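Local coordinates for protein aryl acylamidase (bacterium CSBL00001, PDB 4YJ6) that probably hydrolyses the amide bond of aryl acylamides, as an aryl acylamidase of the amidase signature family, at residues F216-P220 / M325-P329; V135-R139 / T330-M334; V8-A13 / V171-P177. One frame throughout, in Å; residues are numbered along the deposited sequence.

Contact 1 (F216-P220 / M325-P329); sequences FHPGP and MIAIP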
loop_
_atom_site.group_PDB
_atom_site.type_symbol
_atom_site.label_atom_id
_atom_site.label_comp_id
_atom_site.label_asym_id
_atom_site.label_seq_id
_atom_site.Cartn_x
_atom_site.Cartn_y
_atom_site.Cartn_z
ATOM N N PHE A 216 9.284 -7.168 18.573
ATOM C CA PHE A 216 9.405 -5.936 19.321
ATOM C C PHE A 216 10.516 -5.083 18.696
ATOM O O PHE A 216 11.279 -4.430 19.375
ATOM C CB PHE A 216 9.658 -6.266 20.807
ATOM C CG PHE A 216 8.466 -6.923 21.467
ATOM C CD1 PHE A 216 7.412 -6.156 21.932
ATOM C CD2 PHE A 216 8.381 -8.316 21.575
ATOM C CE1 PHE A 216 6.296 -6.756 22.510
ATOM C CE2 PHE A 216 7.268 -8.936 22.153
ATOM C CZ PHE A 216 6.211 -8.156 22.613
ATOM N N HIS A 217 10.561 -5.088 17.372
ATOM C CA HIS A 217 11.533 -4.274 16.640
ATOM C C HIS A 217 11.270 -2.781 16.776
ATOM O O HIS A 217 10.140 -2.317 17.092
ATOM C CB HIS A 217 11.524 -4.644 15.154
ATOM C CG HIS A 217 10.240 -4.289 14.480
ATOM N ND1 HIS A 217 9.982 -3.023 13.993
ATOM C CD2 HIS A 217 9.106 -5.005 14.294
ATOM C CE1 HIS A 217 8.750 -2.980 13.511
ATOM N NE2 HIS A 217 8.197 -4.171 13.679
ATOM N N PRO A 218 12.316 -1.996 16.508
ATOM C CA PRO A 218 12.257 -0.556 16.739
ATOM C C PRO A 218 11.777 0.246 15.532
ATOM O O PRO A 218 11.973 1.469 15.503
ATOM C CB PRO A 218 13.720 -0.210 17.061
ATOM C CG PRO A 218 14.498 -1.197 16.283
ATOM C CD PRO A 218 13.705 -2.468 16.337
ATOM N N GLY A 219 11.164 -0.409 14.548
ATOM C CA GLY A 219 10.722 0.304 13.362
ATOM C C GLY A 219 9.401 1.041 13.574
ATOM O O GLY A 219 8.802 1.022 14.658
ATOM N N PRO A 220 8.940 1.745 12.544
ATOM C CA PRO A 220 7.599 2.359 12.589
ATOM C C PRO A 220 6.514 1.285 12.573
ATOM O O PRO A 220 6.787 0.078 12.408
ATOM C CB PRO A 220 7.518 3.149 11.280
ATOM C CG PRO A 220 8.825 2.971 10.587
ATOM C CD PRO A 220 9.558 1.828 11.214
HETATM N N MSE A 325 14.748 4.418 11.759
HETATM C CA MSE A 325 13.878 3.393 12.341
HETATM C C MSE A 325 13.665 2.191 11.432
HETATM O O MSE A 325 13.654 1.058 11.912
HETATM C CB MSE A 325 12.529 4.028 12.705
HETATM C CG MSE A 325 12.708 4.901 13.867
HETATM SE SE MSE A 325 11.073 5.954 13.975
HETATM C CE MSE A 325 9.799 4.597 14.319
ATOM N N ILE A 326 13.502 2.419 10.132
ATOM C CA ILE A 326 13.363 1.318 9.167
ATOM C C ILE A 326 14.697 0.588 8.975
ATOM O O ILE A 326 14.770 -0.636 8.776
ATOM C CB ILE A 326 12.903 1.884 7.776
ATOM C CG1 ILE A 326 11.464 2.387 7.889
ATOM C CG2 ILE A 326 13.051 0.801 6.650
ATOM C CD1 ILE A 326 10.410 1.253 7.746
ATOM N N ALA A 327 15.773 1.354 9.026
ATOM C CA ALA A 327 17.091 0.787 8.758
ATOM C C ALA A 327 17.500 -0.247 9.821
ATOM O O ALA A 327 18.196 -1.178 9.497
ATOM C CB ALA A 327 18.156 1.928 8.678
ATOM N N ILE A 328 17.106 -0.079 11.088
ATOM C CA ILE A 328 17.570 -0.990 12.129
ATOM C C ILE A 328 17.139 -2.436 11.840
ATOM O O ILE A 328 17.971 -3.347 11.780
ATOM C CB ILE A 328 17.162 -0.510 13.558
ATOM C CG1 ILE A 328 17.898 0.802 13.872
ATOM C CG2 ILE A 328 17.519 -1.578 14.607
ATOM C CD1 ILE A 328 17.311 1.604 15.058
ATOM N N PRO A 329 15.840 -2.664 11.604
ATOM C CA PRO A 329 15.485 -4.049 11.236
ATOM C C PRO A 329 15.986 -4.461 9.863
ATOM O O PRO A 329 16.128 -5.648 9.613
ATOM C CB PRO A 329 13.944 -4.063 11.256
ATOM C CG PRO A 329 13.516 -2.660 11.554
ATOM C CD PRO A 329 14.680 -1.809 11.892
#
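Gly219 and Met325 bring the two backbones to a CA separation of 4.5 Å, and by His217 and Pro329 it has widened to 6.7 Å. The helical segment 325-329 is kinked here: Pro329 has no N-H to send back to the carbonyl of Met325, one turn earlier. The loop uses that carbonyl instead, with Gly219 CA lying 3.4 Å from Met325 O in a bent CA-H...O contact (135° at the hydrogen). Within the loop, Gly219 N donates to His217 ND1, tilted 17° from the imidazole plane. A chi1 of 66° folds the ring back over the chain for this bond.

The loop 216-220 joins strands 198-201 and 223-228 of the large mixed sheet of this amidase-family fold, so the contact ties that sheet's connection to the long helix 315-339.

Two loop prolines and aliphatic side chains do the rest. Pro218 CG presses on the CG2 branch of Ile328 at 3.5 Å, tighter than ordinary van der Waals contact. On the far side of Gly219, the ring of Pro220 crosses Ile326 at about a right angle, its CD 3.6 Å from Ile326 CD1. Met325, a selenomethionine, bends at its last torsion, which brings its methyl CE against the backbone of Pro220, 3.5 Å from Pro220 N. Beyond the loop, Phe438 of helix 434-439 touches Met325, and Asn437 touches Pro220.

Contact 2 (V135-R139 / T330-M334); sequences VYGFR and TVASM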
loop_
_atom_site.group_PDB
_atom_site.type_symbol
_atom_site.label_atom_id
_atom_site.label_comp_id
_atom_site.label_asym_id
_atom_site.label_seq_id
_atom_site.Cartn_x
_atom_site.Cartn_y
_atom_site.Cartn_z
ATOM N N VAL A 135 13.961 -2.385 -3.474
ATOM C CA VAL A 135 14.758 -3.179 -2.549
ATOM C C VAL A 135 14.458 -2.784 -1.110
ATOM O O VAL A 135 14.508 -1.619 -0.759
ATOM C CB VAL A 135 16.280 -3.021 -2.836
ATOM C CG1 VAL A 135 17.115 -3.608 -1.694
ATOM C CG2 VAL A 135 16.639 -3.646 -4.219
ATOM N N TYR A 136 14.118 -3.781 -0.295
ATOM C CA TYR A 136 13.819 -3.587 1.130
ATOM C C TYR A 136 12.705 -2.553 1.361
ATOM O O TYR A 136 12.556 -2.030 2.476
ATOM C CB TYR A 136 15.092 -3.198 1.918
ATOM C CG TYR A 136 15.905 -4.384 2.416
ATOM C CD1 TYR A 136 15.355 -5.269 3.320
ATOM C CD2 TYR A 136 17.231 -4.611 1.990
ATOM C CE1 TYR A 136 16.083 -6.359 3.802
ATOM C CE2 TYR A 136 17.965 -5.690 2.464
ATOM C CZ TYR A 136 17.385 -6.561 3.362
ATOM O OH TYR A 136 18.074 -7.646 3.856
ATOM N N GLY A 137 11.884 -2.314 0.343
ATOM C CA GLY A 137 10.807 -1.326 0.455
ATOM C C GLY A 137 11.301 0.113 0.635
ATOM O O GLY A 137 10.507 0.991 0.935
ATOM N N PHE A 138 12.595 0.367 0.418
ATOM C CA PHE A 138 13.206 1.581 1.005
ATOM C C PHE A 138 13.136 2.777 0.036
ATOM O O PHE A 138 14.150 3.428 -0.259
ATOM C CB PHE A 138 14.650 1.283 1.482
ATOM C CG PHE A 138 15.079 2.075 2.714
ATOM C CD1 PHE A 138 15.348 3.430 2.637
ATOM C CD2 PHE A 138 15.256 1.450 3.930
ATOM C CE1 PHE A 138 15.760 4.158 3.792
ATOM C CE2 PHE A 138 15.645 2.175 5.075
ATOM C CZ PHE A 138 15.891 3.532 4.981
ATOM N N ARG A 139 11.929 3.052 -0.455
ATOM C CA ARG A 139 11.623 4.278 -1.215
ATOM C C ARG A 139 10.172 4.243 -1.673
ATOM O O ARG A 139 9.551 3.175 -1.741
ATOM C CB ARG A 139 12.521 4.446 -2.457
ATOM C CG ARG A 139 12.549 3.189 -3.352
ATOM C CD ARG A 139 13.594 3.292 -4.493
ATOM N NE ARG A 139 14.949 3.321 -3.962
ATOM C CZ ARG A 139 15.994 3.913 -4.536
ATOM N NH1 ARG A 139 15.863 4.567 -5.688
ATOM N NH2 ARG A 139 17.179 3.851 -3.933
ATOM N N THR A 330 16.251 -3.506 8.977
ATOM C CA THR A 330 16.812 -3.859 7.677
ATOM C C THR A 330 18.227 -4.412 7.888
ATOM O O THR A 330 18.622 -5.402 7.284
ATOM C CB THR A 330 16.835 -2.628 6.760
ATOM O OG1 THR A 330 15.485 -2.182 6.569
ATOM C CG2 THR A 330 17.410 -3.004 5.407
ATOM N N VAL A 331 18.992 -3.773 8.774
ATOM C CA VAL A 331 20.340 -4.252 9.062
ATOM C C VAL A 331 20.251 -5.644 9.667
ATOM O O VAL A 331 21.045 -6.510 9.325
ATOM C CB VAL A 331 21.079 -3.318 10.021
ATOM C CG1 VAL A 331 22.373 -3.988 10.590
ATOM C CG2 VAL A 331 21.430 -2.010 9.305
ATOM N N ALA A 332 19.289 -5.868 10.568
ATOM C CA ALA A 332 19.140 -7.192 11.168
ATOM C C ALA A 332 18.877 -8.247 10.113
ATOM O O ALA A 332 19.431 -9.352 10.187
ATOM C CB ALA A 332 18.004 -7.196 12.226
ATOM N N SER A 333 18.026 -7.934 9.136
ATOM C CA SER A 333 17.792 -8.842 8.009
ATOM C C SER A 333 19.098 -9.138 7.247
ATOM O O SER A 333 19.420 -10.302 6.936
ATOM C CB SER A 333 16.756 -8.241 7.050
ATOM O OG SER A 333 16.706 -8.970 5.825
HETATM N N MSE A 334 19.851 -8.091 6.917
HETATM C CA MSE A 334 21.094 -8.300 6.177
HETATM C C MSE A 334 22.105 -9.118 6.977
HETATM O O MSE A 334 22.802 -9.955 6.421
HETATM C CB MSE A 334 21.707 -6.978 5.798
HETATM C CG MSE A 334 20.826 -6.301 4.788
HETATM SE SE MSE A 334 21.507 -4.579 4.373
HETATM C CE MSE A 334 23.316 -5.138 3.676
HETATM O O HOH W 1 13.200 -2.979 5.181
#
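Thr330 OG1 is gripped from two directions. It hydrogen-bonds to Ile326 O in the preceding turn of its own helix, and it accepts a bond from a water 2.8 Å away. The same water donates to Tyr136 O at 2.9 Å, so one solvent molecule bridges the helix to the loop backbone and satisfies both oxygens within a buried contact.

The methyl branch of Thr330 goes to the tyrosine. With OG1 beside the backbone N (chi1 -61°), CG2 lies anti to that N and reaches out over the Tyr136 ring. It sits 3.6 Å from the ring centroid and only 11° off the normal, a CH-pi contact squarely over one face.

At the far end of the ring, Tyr136 OH and Ser333 OG share a short hydrogen bond of 2.7 Å, in which either hydroxyl may be the donor. Ser333 OG lies near the plane of the ring, at its edge, and this bond together with the methyl on the face probably limits how the phenol can turn. Met334, a selenomethionine, approaches obliquely: its CG is 3.2 Å from Tyr136 OH, while SE stands 5.2 Å from the ring centroid in a Met-aromatic contact.

After Tyr136 the chain makes an inverse gamma turn centred on Phe138, whose ring turns its edge to Thr330 OG1, with CD2 4.5 Å from that oxygen.

The loop 135-139 follows strand 126-131, the middle strand of a three-stranded sheet, and packs on helix 315-339, whose Leu337 also touches Tyr136. Helix 354-363 adjoins both partners, through Leu356 on Phe138 and Ile360 on Thr330.

Contact 3 (V8-A13 / V171-P177); sequences VHWKSA and VADGIVP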
loop_
_atom_site.group_PDB
_atom_site.type_symbol
_atom_site.label_atom_id
_atom_site.label_comp_id
_atom_site.label_asym_id
_atom_site.label_seq_id
_atom_site.Cartn_x
_atom_site.Cartn_y
_atom_site.Cartn_z
ATOM N N VAL A 8 -13.332 -10.647 -17.452
ATOM C CA VAL A 8 -12.948 -10.195 -16.110
ATOM C C VAL A 8 -12.279 -8.797 -16.045
ATOM O O VAL A 8 -12.227 -8.212 -14.987
ATOM C CB VAL A 8 -12.039 -11.225 -15.424
ATOM C CG1 VAL A 8 -12.750 -12.586 -15.376
ATOM C CG2 VAL A 8 -10.690 -11.353 -16.172
ATOM N N HIS A 9 -11.762 -8.273 -17.147
ATOM C CA HIS A 9 -11.088 -6.970 -17.117
ATOM C C HIS A 9 -12.039 -5.941 -16.530
ATOM O O HIS A 9 -13.203 -5.853 -16.947
ATOM C CB HIS A 9 -10.686 -6.555 -18.541
ATOM C CG HIS A 9 -9.575 -5.549 -18.601
ATOM N ND1 HIS A 9 -9.218 -4.915 -19.769
ATOM C CD2 HIS A 9 -8.727 -5.085 -17.648
ATOM C CE1 HIS A 9 -8.204 -4.100 -19.541
ATOM N NE2 HIS A 9 -7.880 -4.187 -18.260
ATOM N N TRP A 10 -11.548 -5.176 -15.553
ATOM C CA TRP A 10 -12.321 -4.097 -14.906
ATOM C C TRP A 10 -13.493 -4.522 -13.998
ATOM O O TRP A 10 -14.189 -3.661 -13.428
ATOM C CB TRP A 10 -12.801 -3.042 -15.944
ATOM C CG TRP A 10 -11.679 -2.455 -16.765
ATOM C CD1 TRP A 10 -11.422 -2.665 -18.107
ATOM C CD2 TRP A 10 -10.646 -1.565 -16.300
ATOM N NE1 TRP A 10 -10.295 -1.967 -18.486
ATOM C CE2 TRP A 10 -9.801 -1.283 -17.404
ATOM C CE3 TRP A 10 -10.359 -0.979 -15.059
ATOM C CZ2 TRP A 10 -8.677 -0.442 -17.302
ATOM C CZ3 TRP A 10 -9.255 -0.149 -14.952
ATOM C CH2 TRP A 10 -8.421 0.121 -16.073
ATOM N N LYS A 11 -13.735 -5.817 -13.840
ATOM C CA LYS A 11 -14.783 -6.255 -12.938
ATOM C C LYS A 11 -14.322 -6.022 -11.492
ATOM O O LYS A 11 -13.130 -6.202 -11.192
ATOM C CB LYS A 11 -15.094 -7.734 -13.122
ATOM C CG LYS A 11 -15.730 -8.038 -14.478
ATOM C CD LYS A 11 -17.227 -7.693 -14.483
ATOM C CE LYS A 11 -17.928 -8.306 -15.722
ATOM N NZ LYS A 11 -17.516 -7.607 -16.977
ATOM N N SER A 12 -15.260 -5.646 -10.629
ATOM C CA SER A 12 -14.944 -5.493 -9.201
ATOM C C SER A 12 -14.867 -6.840 -8.491
ATOM O O SER A 12 -15.325 -7.859 -9.004
ATOM C CB SER A 12 -15.969 -4.607 -8.501
ATOM O OG SER A 12 -17.203 -5.271 -8.383
ATOM N N ALA A 13 -14.258 -6.859 -7.308
ATOM C CA ALA A 13 -14.277 -8.084 -6.506
ATOM C C ALA A 13 -15.715 -8.459 -6.164
ATOM O O ALA A 13 -16.067 -9.637 -6.181
ATOM C CB ALA A 13 -13.446 -7.899 -5.206
ATOM N N VAL A 171 -3.962 -3.094 -10.343
ATOM C CA VAL A 171 -5.315 -2.674 -10.036
ATOM C C VAL A 171 -5.722 -1.484 -10.920
ATOM O O VAL A 171 -6.844 -1.450 -11.407
ATOM C CB VAL A 171 -5.446 -2.320 -8.527
ATOM C CG1 VAL A 171 -6.835 -1.702 -8.196
ATOM C CG2 VAL A 171 -5.185 -3.628 -7.712
ATOM N N ALA A 172 -4.808 -0.533 -11.114
ATOM C CA ALA A 172 -5.120 0.651 -11.907
ATOM C C ALA A 172 -5.325 0.313 -13.380
ATOM O O ALA A 172 -6.034 1.053 -14.089
ATOM C CB ALA A 172 -4.023 1.718 -11.751
ATOM N N ASP A 173 -4.745 -0.797 -13.814
ATOM C CA ASP A 173 -4.838 -1.211 -15.223
ATOM C C ASP A 173 -5.984 -2.202 -15.408
ATOM O O ASP A 173 -6.181 -2.725 -16.511
ATOM C CB ASP A 173 -3.512 -1.812 -15.696
ATOM C CG ASP A 173 -3.339 -1.754 -17.221
ATOM O OD1 ASP A 173 -3.687 -0.722 -17.808
ATOM O OD2 ASP A 173 -2.858 -2.741 -17.819
ATOM N N GLY A 174 -6.751 -2.465 -14.344
ATOM C CA GLY A 174 -7.952 -3.269 -14.468
ATOM C C GLY A 174 -7.719 -4.788 -14.400
ATOM O O GLY A 174 -8.662 -5.556 -14.590
ATOM N N ILE A 175 -6.484 -5.203 -14.101
ATOM C CA ILE A 175 -6.073 -6.597 -14.303
ATOM C C ILE A 175 -6.566 -7.497 -13.175
ATOM O O ILE A 175 -6.962 -8.624 -13.430
ATOM C CB ILE A 175 -4.562 -6.692 -14.469
ATOM C CG1 ILE A 175 -4.158 -6.009 -15.790
ATOM C CG2 ILE A 175 -4.063 -8.189 -14.523
ATOM C CD1 ILE A 175 -2.686 -5.739 -15.921
ATOM N N VAL A 176 -6.519 -7.012 -11.935
ATOM C CA VAL A 176 -7.199 -7.660 -10.829
ATOM C C VAL A 176 -7.918 -6.559 -10.033
ATOM O O VAL A 176 -7.500 -5.394 -10.100
ATOM C CB VAL A 176 -6.246 -8.402 -9.869
ATOM C CG1 VAL A 176 -5.709 -9.738 -10.518
ATOM C CG2 VAL A 176 -5.103 -7.478 -9.421
ATOM N N PRO A 177 -8.987 -6.919 -9.302
ATOM C CA PRO A 177 -9.758 -5.865 -8.609
ATOM C C PRO A 177 -9.159 -5.458 -7.267
ATOM O O PRO A 177 -9.477 -4.389 -6.766
ATOM C CB PRO A 177 -11.139 -6.506 -8.395
ATOM C CG PRO A 177 -10.821 -8.017 -8.340
ATOM C CD PRO A 177 -9.691 -8.217 -9.301
#
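Gly174 CA lies over one face of the Trp10 indole, 3.5 Å from the centroid of the six-membered ring and 16° off its normal. Asp173 O and His9 NE2 stand over the same face, also offset toward the rim, while Ala172 O meets the ring edge at CH2, 3.2 Å away. The imidazole of His9 in turn has Trp10 NE1 over the centre of one face and the carbonyls of Asp173 and Gly174 at its edge.

That edge does polar work: His9 NE2 donates to Asp173 O at 2.8 Å, in the carbonyl plane and close to its own ring plane. With CG anti to the backbone N (chi1 -158°), the imidazole reaches the carbonyls just past helix 165-172. The backbone adds a nearly straight bond, Trp10 N to Gly174 O at 3.1 Å (176°), seated on a lone pair.

Two turns fit together here. Val8 to Lys11 form a type II beta turn, and Gly174, at positive phi, closes a Schellman motif; having no side chain, it lets the indole lie flat on its CA. Replacing Trp10 by an alanine would probably uncover Gly174 CA and leave the His9 ring, without the indole on one face, held mainly by its bond to Asp173 O. Farther along, Pro177 CB nestles 3.3 Å from Ala13 N, at the start of helix 13-21, where Ser12 is the N-cap, its OG bonded to Glu15 N.

The carbonyls of Asp173 and Gly174 thus each receive an N-H, and Ala172 O lies at the indole's C-H edge, while the Asp173 carboxylate forms salt bridges to Arg41 and Arg493.

How the contacts relate
Contacts 1 and 2 are neighbours on helix 315-339, using successive segments of it, with centres 10 Å apart. They touch directly: Ile326 CG2 of contact 1 packs against Phe138 CE2 of contact 2 at 3.3 Å. Along the chain, contact 1 is nested inside the loop that contact 2 closes. Contact 3 lies on the opposite side of the chain's centre, 35 Å from contact 1 and 31 Å from contact 2 between centres; its nearest atoms to contact 2 are still about 17 Å away. Its segments alternate with those of contact 2 in sequence. A phosphate, probably from the crystallisation liquor, lies about 4 Å from the Ile326 side chain, and may mark a pocket there.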